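Local coordinates for protein ATP-dependent RNA helicase HrpB (Escherichia coli, PDB 6EUD) that hydrolyses ATP as a bacterial DExH-box NTPase of the DEAH/RHA group and probably binds and unwinds RNA, at residues A708-I720 with L730-P744. Residues are numbered along the deposited sequence; the frame is centred on the assembly and turned at random.
Sequences AHYTVPTGSRIAI and LAVRMQEMFGEATNP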
ATOM      1  N   ALA A 708      13.377  17.096 -39.439  1.00 32.11           N
ATOM      2  CA  ALA A 708      14.764  17.402 -39.111  1.00 31.64           C
ATOM      3  C   ALA A 708      15.177  18.712 -39.738  1.00 34.93           C
ATOM      4  O   ALA A 708      16.003  19.431 -39.174  1.00 38.65           O
ATOM      5  CB  ALA A 708      15.708  16.275 -39.567  1.00 30.17           C
ATOM      6  N   HIS A 709      14.609  19.011 -40.909  1.00 38.72           N
ATOM      7  CA  HIS A 709      14.867  20.255 -41.627  1.00 27.88           C
ATOM      8  C   HIS A 709      13.573  20.963 -41.966  1.00 35.73           C
ATOM      9  O   HIS A 709      12.555  20.313 -42.216  1.00 37.70           O
ATOM     10  CB  HIS A 709      15.640  19.998 -42.919  1.00 28.60           C
ATOM     11  CG  HIS A 709      17.035  19.511 -42.705  1.00 36.82           C
ATOM     12  ND1 HIS A 709      17.333  18.184 -42.474  1.00 34.76           N
ATOM     13  CD2 HIS A 709      18.216  20.176 -42.674  1.00 36.31           C
ATOM     14  CE1 HIS A 709      18.637  18.055 -42.313  1.00 35.70           C
ATOM     15  NE2 HIS A 709      19.194  19.246 -42.429  1.00 35.32           N
ATOM     16  N   TYR A 710      13.617  22.296 -41.987  1.00 33.80           N
ATOM     17  CA  TYR A 710      12.496  23.117 -42.442  1.00 31.27           C
ATOM     18  C   TYR A 710      12.879  23.759 -43.793  1.00 35.14           C
ATOM     19  O   TYR A 710      14.005  24.259 -43.950  1.00 34.62           O
ATOM     20  CB  TYR A 710      12.136  24.181 -41.389  1.00 30.11           C
ATOM     21  CG  TYR A 710      10.918  25.024 -41.737  1.00 32.02           C
ATOM     22  CD1 TYR A 710       9.632  24.587 -41.419  1.00 29.86           C
ATOM     23  CD2 TYR A 710      11.057  26.267 -42.365  1.00 30.71           C
ATOM     24  CE1 TYR A 710       8.505  25.349 -41.737  1.00 33.20           C
ATOM     25  CE2 TYR A 710       9.940  27.047 -42.689  1.00 33.83           C
ATOM     26  CZ  TYR A 710       8.669  26.581 -42.378  1.00 37.05           C
ATOM     27  OH  TYR A 710       7.566  27.334 -42.696  1.00 36.95           O
ATOM     28  N   THR A 711      11.976  23.720 -44.777  1.00 35.71           N
ATOM     29  CA  THR A 711      12.226  24.399 -46.059  1.00 35.94           C
ATOM     30  C   THR A 711      11.732  25.847 -46.000  1.00 39.30           C
ATOM     31  O   THR A 711      10.536  26.096 -45.855  1.00 37.30           O
ATOM     32  CB  THR A 711      11.535  23.708 -47.253  1.00 36.09           C
ATOM     33  OG1 THR A 711      11.880  22.323 -47.280  1.00 39.46           O
ATOM     34  CG2 THR A 711      11.953  24.374 -48.575  1.00 35.53           C
ATOM     35  N   VAL A 712      12.659  26.794 -46.099  1.00 41.63           N
ATOM     36  CA  VAL A 712      12.331  28.222 -46.038  1.00 46.01           C
ATOM     37  C   VAL A 712      11.877  28.745 -47.425  1.00 45.27           C
ATOM     38  O   VAL A 712      11.938  28.011 -48.413  1.00 44.52           O
ATOM     39  CB  VAL A 712      13.544  29.028 -45.507  1.00 33.27           C
ATOM     40  CG1 VAL A 712      13.761  28.740 -44.036  1.00 32.48           C
ATOM     41  CG2 VAL A 712      14.783  28.698 -46.305  1.00 33.45           C
ATOM     42  N   PRO A 713      11.391  30.000 -47.498  1.00 45.68           N
ATOM     43  CA  PRO A 713      10.900  30.495 -48.796  1.00 44.89           C
ATOM     44  C   PRO A 713      11.865  30.393 -49.984  1.00 47.84           C
ATOM     45  O   PRO A 713      11.383  30.232 -51.107  1.00 51.85           O
ATOM     46  CB  PRO A 713      10.578  31.953 -48.491  1.00 46.53           C
ATOM     47  CG  PRO A 713      10.084  31.896 -47.060  1.00 48.22           C
ATOM     48  CD  PRO A 713      10.958  30.869 -46.384  1.00 45.95           C
ATOM     49  N   THR A 714      13.175  30.473 -49.764  1.00 42.81           N
ATOM     50  CA  THR A 714      14.122  30.378 -50.862  1.00 37.18           C
ATOM     51  C   THR A 714      14.244  28.960 -51.390  1.00 43.48           C
ATOM     52  O   THR A 714      14.789  28.746 -52.467  1.00 48.49           O
ATOM     53  CB  THR A 714      15.527  30.863 -50.449  1.00 39.27           C
ATOM     54  OG1 THR A 714      15.999  30.103 -49.323  1.00 40.77           O
ATOM     55  CG2 THR A 714      15.488  32.332 -50.085  1.00 37.70           C
ATOM     56  N   GLY A 715      13.752  27.979 -50.635  1.00 43.98           N
ATOM     57  CA  GLY A 715      13.920  26.591 -51.027  1.00 42.76           C
ATOM     58  C   GLY A 715      15.041  25.906 -50.253  1.00 44.30           C
ATOM     59  O   GLY A 715      15.188  24.676 -50.314  1.00 43.20           O
ATOM     60  N   SER A 716      15.832  26.696 -49.526  1.00 40.95           N
ATOM     61  CA  SER A 716      16.872  26.134 -48.666  1.00 42.47           C
ATOM     62  C   SER A 716      16.264  25.225 -47.594  1.00 38.84           C
ATOM     63  O   SER A 716      15.160  25.468 -47.098  1.00 33.70           O
ATOM     64  CB  SER A 716      17.691  27.243 -47.999  1.00 42.67           C
ATOM     65  OG  SER A 716      18.507  27.934 -48.931  1.00 43.64           O
ATOM     66  N   ARG A 717      16.995  24.172 -47.246  1.00 43.41           N
ATOM     67  CA  ARG A 717      16.573  23.275 -46.180  1.00 43.14           C
ATOM     68  C   ARG A 717      17.397  23.548 -44.929  1.00 44.21           C
ATOM     69  O   ARG A 717      18.562  23.163 -44.873  1.00 45.36           O
ATOM     70  CB  ARG A 717      16.709  21.814 -46.617  1.00 43.75           C
ATOM     71  CG  ARG A 717      16.128  21.538 -48.001  1.00 49.08           C
ATOM     72  CD  ARG A 717      15.558  20.151 -48.087  1.00 58.90           C
ATOM     73  NE  ARG A 717      14.434  20.008 -47.169  1.00 67.84           N
ATOM     74  CZ  ARG A 717      14.039  18.856 -46.636  1.00 73.46           C
ATOM     75  NH1 ARG A 717      14.680  17.724 -46.908  1.00 76.65           N
ATOM     76  NH2 ARG A 717      13.008  18.842 -45.810  1.00 75.78           N
ATOM     77  N   ILE A 718      16.793  24.222 -43.940  1.00 38.97           N
ATOM     78  CA  ILE A 718      17.502  24.613 -42.724  1.00 36.49           C
ATOM     79  C   ILE A 718      17.176  23.646 -41.565  1.00 38.18           C
ATOM     80  O   ILE A 718      16.006  23.305 -41.330  1.00 36.99           O
ATOM     81  CB  ILE A 718      17.160  26.058 -42.298  1.00 35.97           C
ATOM     82  CG1 ILE A 718      17.239  27.031 -43.485  1.00 36.35           C
ATOM     83  CG2 ILE A 718      18.067  26.507 -41.167  1.00 38.57           C
ATOM     84  CD1 ILE A 718      18.573  27.029 -44.212  1.00 36.07           C
ATOM     85  N   ALA A 719      18.216  23.208 -40.856  1.00 30.25           N
ATOM     86  CA  ALA A 719      18.075  22.256 -39.761  1.00 29.96           C
ATOM     87  C   ALA A 719      17.325  22.870 -38.592  1.00 31.48           C
ATOM     88  O   ALA A 719      17.621  23.986 -38.174  1.00 32.15           O
ATOM     89  CB  ALA A 719      19.441  21.773 -39.300  1.00 28.64           C
ATOM     90  N   ILE A 720      16.347  22.143 -38.075  1.00 27.36           N
ATOM     91  CA  ILE A 720      15.695  22.533 -36.842  1.00 31.81           C
ATOM     92  C   ILE A 720      16.463  21.933 -35.655  1.00 31.34           C
ATOM     93  O   ILE A 720      16.849  20.770 -35.688  1.00 30.59           O
ATOM     94  CB  ILE A 720      14.240  22.068 -36.834  1.00 31.16           C
ATOM     95  CG1 ILE A 720      13.456  22.761 -37.961  1.00 33.11           C
ATOM     96  CG2 ILE A 720      13.613  22.294 -35.473  1.00 30.95           C
ATOM     97  CD1 ILE A 720      11.966  22.393 -37.989  1.00 27.21           C
ATOM     98  N   LEU A 730      15.487  27.579 -35.144  1.00 33.97           N
ATOM     99  CA  LEU A 730      15.880  27.551 -36.537  1.00 33.71           C
ATOM    100  C   LEU A 730      16.812  28.717 -36.844  1.00 35.30           C
ATOM    101  O   LEU A 730      16.374  29.872 -36.882  1.00 38.92           O
ATOM    102  CB  LEU A 730      14.643  27.612 -37.427  1.00 35.86           C
ATOM    103  CG  LEU A 730      14.892  27.417 -38.913  1.00 35.93           C
ATOM    104  CD1 LEU A 730      14.663  25.964 -39.306  1.00 35.48           C
ATOM    105  CD2 LEU A 730      14.003  28.343 -39.675  1.00 32.39           C
ATOM    106  N   ALA A 731      18.091  28.415 -37.059  1.00 33.91           N
ATOM    107  CA  ALA A 731      19.080  29.437 -37.377  1.00 35.83           C
ATOM    108  C   ALA A 731      19.098  29.667 -38.873  1.00 39.79           C
ATOM    109  O   ALA A 731      19.473  28.778 -39.636  1.00 44.27           O
ATOM    110  CB  ALA A 731      20.440  29.032 -36.876  1.00 32.80           C
ATOM    111  N   VAL A 732      18.677  30.854 -39.295  1.00 33.69           N
ATOM    112  CA  VAL A 732      18.491  31.125 -40.723  1.00 34.04           C
ATOM    113  C   VAL A 732      18.821  32.572 -41.063  1.00 40.08           C
ATOM    114  O   VAL A 732      18.488  33.481 -40.305  1.00 43.89           O
ATOM    115  CB  VAL A 732      17.029  30.823 -41.176  1.00 41.74           C
ATOM    116  CG1 VAL A 732      16.034  31.653 -40.374  1.00 42.26           C
ATOM    117  CG2 VAL A 732      16.850  31.082 -42.655  1.00 41.67           C
ATOM    118  N   ARG A 733      19.473  32.795 -42.197  1.00 40.01           N
ATOM    119  CA  ARG A 733      19.710  34.164 -42.644  1.00 43.53           C
ATOM    120  C   ARG A 733      18.370  34.856 -42.891  1.00 41.85           C
ATOM    121  O   ARG A 733      17.487  34.320 -43.557  1.00 40.71           O
ATOM    122  CB  ARG A 733      20.576  34.189 -43.900  1.00 46.00           C
ATOM    123  CG  ARG A 733      21.977  33.642 -43.692  1.00 47.52           C
ATOM    124  CD  ARG A 733      22.736  33.554 -45.007  1.00 50.50           C
ATOM    125  NE  ARG A 733      22.065  32.654 -45.935  1.00 52.77           N
ATOM    126  CZ  ARG A 733      22.409  32.493 -47.207  1.00 55.35           C
ATOM    127  NH1 ARG A 733      23.433  33.171 -47.715  1.00 57.06           N
ATOM    128  NH2 ARG A 733      21.733  31.646 -47.967  1.00 54.22           N
ATOM    129  N   MET A 734      18.222  36.039 -42.314  1.00 46.52           N
ATOM    130  CA  MET A 734      17.000  36.822 -42.417  1.00 45.68           C
ATOM    131  C   MET A 734      16.543  36.969 -43.859  1.00 48.74           C
ATOM    132  O   MET A 734      15.361  36.841 -44.155  1.00 50.72           O
ATOM    133  CB  MET A 734      17.215  38.198 -41.797  1.00 45.88           C
ATOM    134  CG  MET A 734      15.986  39.089 -41.811  1.00 48.00           C
ATOM    135  SD  MET A 734      16.278  40.685 -41.015  1.00 59.48           S
ATOM    136  CE  MET A 734      17.486  41.431 -42.105  1.00 51.74           C
ATOM    137  N   GLN A 735      17.492  37.207 -44.756  1.00 47.57           N
ATOM    138  CA  GLN A 735      17.184  37.423 -46.171  1.00 52.34           C
ATOM    139  C   GLN A 735      16.367  36.254 -46.770  1.00 49.89           C
ATOM    140  O   GLN A 735      15.564  36.452 -47.690  1.00 50.68           O
ATOM    141  CB  GLN A 735      18.489  37.646 -46.964  1.00 52.64           C
ATOM    142  CG  GLN A 735      19.375  36.412 -47.049  1.00 59.23           C
ATOM    143  CD  GLN A 735      20.856  36.700 -46.878  1.00 65.01           C
ATOM    144  OE1 GLN A 735      21.244  37.741 -46.361  1.00 71.02           O
ATOM    145  NE2 GLN A 735      21.690  35.759 -47.295  1.00 64.81           N
ATOM    146  N   GLU A 736      16.558  35.052 -46.226  1.00 42.64           N
ATOM    147  CA  GLU A 736      15.897  33.865 -46.750  1.00 43.08           C
ATOM    148  C   GLU A 736      14.437  33.763 -46.306  1.00 44.42           C
ATOM    149  O   GLU A 736      13.662  33.004 -46.870  1.00 45.23           O
ATOM    150  CB  GLU A 736      16.655  32.603 -46.330  1.00 46.27           C
ATOM    151  CG  GLU A 736      18.039  32.457 -46.964  1.00 52.38           C
ATOM    152  CD  GLU A 736      18.433  30.997 -47.196  1.00 56.32           C
ATOM    153  OE1 GLU A 736      18.967  30.335 -46.269  1.00 57.37           O
ATOM    154  OE2 GLU A 736      18.197  30.507 -48.319  1.00 57.37           O
ATOM    155  N   MET A 737      14.059  34.523 -45.286  1.00 46.67           N
ATOM    156  CA  MET A 737      12.689  34.477 -44.782  1.00 45.48           C
ATOM    157  C   MET A 737      11.770  35.497 -45.465  1.00 45.70           C
ATOM    158  O   MET A 737      10.605  35.645 -45.084  1.00 49.79           O
ATOM    159  CB  MET A 737      12.683  34.706 -43.276  1.00 37.12           C
ATOM    160  CG  MET A 737      13.394  33.622 -42.494  1.00 38.64           C
ATOM    161  SD  MET A 737      12.709  32.010 -42.854  1.00 46.70           S
ATOM    162  CE  MET A 737      10.966  32.264 -42.411  1.00 43.50           C
ATOM    163  N   PHE A 738      12.285  36.208 -46.462  1.00 43.51           N
ATOM    164  CA  PHE A 738      11.457  37.171 -47.183  1.00 48.11           C
ATOM    165  C   PHE A 738      10.305  36.499 -47.922  1.00 49.07           C
ATOM    166  O   PHE A 738      10.493  35.495 -48.618  1.00 52.22           O
ATOM    167  CB  PHE A 738      12.298  37.963 -48.180  1.00 51.76           C
ATOM    168  CG  PHE A 738      13.261  38.903 -47.541  1.00 50.93           C
ATOM    169  CD1 PHE A 738      13.095  39.290 -46.224  1.00 53.04           C
ATOM    170  CD2 PHE A 738      14.334  39.400 -48.254  1.00 47.30           C
ATOM    171  CE1 PHE A 738      13.988  40.161 -45.627  1.00 54.87           C
ATOM    172  CE2 PHE A 738      15.225  40.265 -47.663  1.00 50.34           C
ATOM    173  CZ  PHE A 738      15.053  40.649 -46.348  1.00 51.02           C
ATOM    174  N   GLY A 739       9.114  37.069 -47.794  1.00 50.70           N
ATOM    175  CA  GLY A 739       7.949  36.519 -48.462  1.00 53.90           C
ATOM    176  C   GLY A 739       7.055  35.738 -47.517  1.00 55.96           C
ATOM    177  O   GLY A 739       5.902  35.433 -47.841  1.00 55.95           O
ATOM    178  N   GLU A 740       7.595  35.415 -46.342  1.00 55.13           N
ATOM    179  CA  GLU A 740       6.854  34.705 -45.311  1.00 52.07           C
ATOM    180  C   GLU A 740       6.247  35.696 -44.314  1.00 52.09           C
ATOM    181  O   GLU A 740       6.961  36.432 -43.634  1.00 52.47           O
ATOM    182  CB  GLU A 740       7.763  33.692 -44.600  1.00 54.26           C
ATOM    183  CG  GLU A 740       7.072  32.900 -43.511  1.00 55.89           C
ATOM    184  CD  GLU A 740       5.853  32.149 -44.022  1.00 60.09           C
ATOM    185  OE1 GLU A 740       4.752  32.746 -44.058  1.00 60.91           O
ATOM    186  OE2 GLU A 740       5.990  30.957 -44.369  1.00 64.47           O
ATOM    187  N   ALA A 741       4.922  35.723 -44.242  1.00 53.25           N
ATOM    188  CA  ALA A 741       4.233  36.678 -43.380  1.00 54.79           C
ATOM    189  C   ALA A 741       3.995  36.086 -42.001  1.00 55.37           C
ATOM    190  O   ALA A 741       3.802  36.812 -41.028  1.00 58.12           O
ATOM    191  CB  ALA A 741       2.921  37.096 -44.001  1.00 55.04           C
ATOM    192  N   THR A 742       4.021  34.758 -41.928  1.00 51.84           N
ATOM    193  CA  THR A 742       3.632  34.039 -40.724  1.00 46.30           C
ATOM    194  C   THR A 742       4.775  33.202 -40.180  1.00 44.39           C
ATOM    195  O   THR A 742       5.352  32.383 -40.898  1.00 45.22           O
ATOM    196  CB  THR A 742       2.422  33.131 -40.994  1.00 46.48           C
ATOM    197  OG1 THR A 742       1.304  33.931 -41.387  1.00 52.34           O
ATOM    198  CG2 THR A 742       2.047  32.363 -39.757  1.00 48.75           C
ATOM    199  N   ASN A 743       5.101  33.412 -38.910  1.00 41.94           N
ATOM    200  CA  ASN A 743       6.137  32.627 -38.255  1.00 40.94           C
ATOM    201  C   ASN A 743       5.926  31.127 -38.487  1.00 40.02           C
ATOM    202  O   ASN A 743       4.837  30.604 -38.256  1.00 43.39           O
ATOM    203  CB  ASN A 743       6.174  32.922 -36.751  1.00 40.55           C
ATOM    204  CG  ASN A 743       7.514  32.575 -36.124  1.00 44.29           C
ATOM    205  OD1 ASN A 743       8.351  33.453 -35.940  1.00 43.69           O
ATOM    206  ND2 ASN A 743       7.734  31.289 -35.818  1.00 34.61           N
ATOM    207  N   PRO A 744       6.960  30.438 -38.982  1.00 34.36           N
ATOM    208  CA  PRO A 744       6.915  28.979 -39.205  1.00 33.20           C
ATOM    209  C   PRO A 744       6.482  28.192 -37.967  1.00 37.24           C
ATOM    210  O   PRO A 744       6.755  28.610 -36.840  1.00 38.07           O
ATOM    211  CB  PRO A 744       8.370  28.633 -39.576  1.00 32.30           C
ATOM    212  CG  PRO A 744       8.912  29.892 -40.164  1.00 33.19           C
ATOM    213  CD  PRO A 744       8.211  31.041 -39.482  1.00 37.34           C
TER
HETATM  214  O   HOH W   1       8.200  29.650 -43.893  1.00 39.72           O
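Strands 717-720 and 730-733, from a hairpin in a mixed sheet where 729-733 also pairs with 751-758, run antiparallel at 150° with their axes 6.2 Å apart at closest. Strand 709-711 folds back on 717-720 through a type I turn, Val712 to Gly715, whose tip meets the 3-10 segment 734-736. Much of the contact is apolar: Leu730 CD1 reaches Tyr710 CB and Ile720 CG1, while Val712 CG1 packs on Met737 SD at 3.6 Å and slides past Val732 CG2. Ile718 crosses Leu730 and Val732 at about a right angle, its CG2 3.1 Å from Ala731 O. A first torsion near 180° (chi1 -176°) swings the Tyr710 ring away from its own backbone N, and its phenol end reaches Pro744 CB, 3.5 Å from CZ. A water in the ring plane joins Tyr710 OH to Glu740 OE2.

At the turn, Glu736 OE2 accepts from Ser716 OG (2.7 Å) on its syn lone pair; Thr714 OG1 also donates to OE2, though its 2.4 Å is doubtful. Ser716 OG has a weak bond with Arg807 too. OE1 forms a long salt bridge to Arg733 NH2, 3.5 Å. Replacing Glu736 with an alanine would probably leave both hydroxyls without this acceptor and Arg733 without this charge partner. Chemically, labour is divided: apolar side chains pack where splayed strands and the loops after 711 and 736 meet, while a buried carboxylate, its charge probably eased by Arg733 and Ser716, ties turn to 3-10 segment.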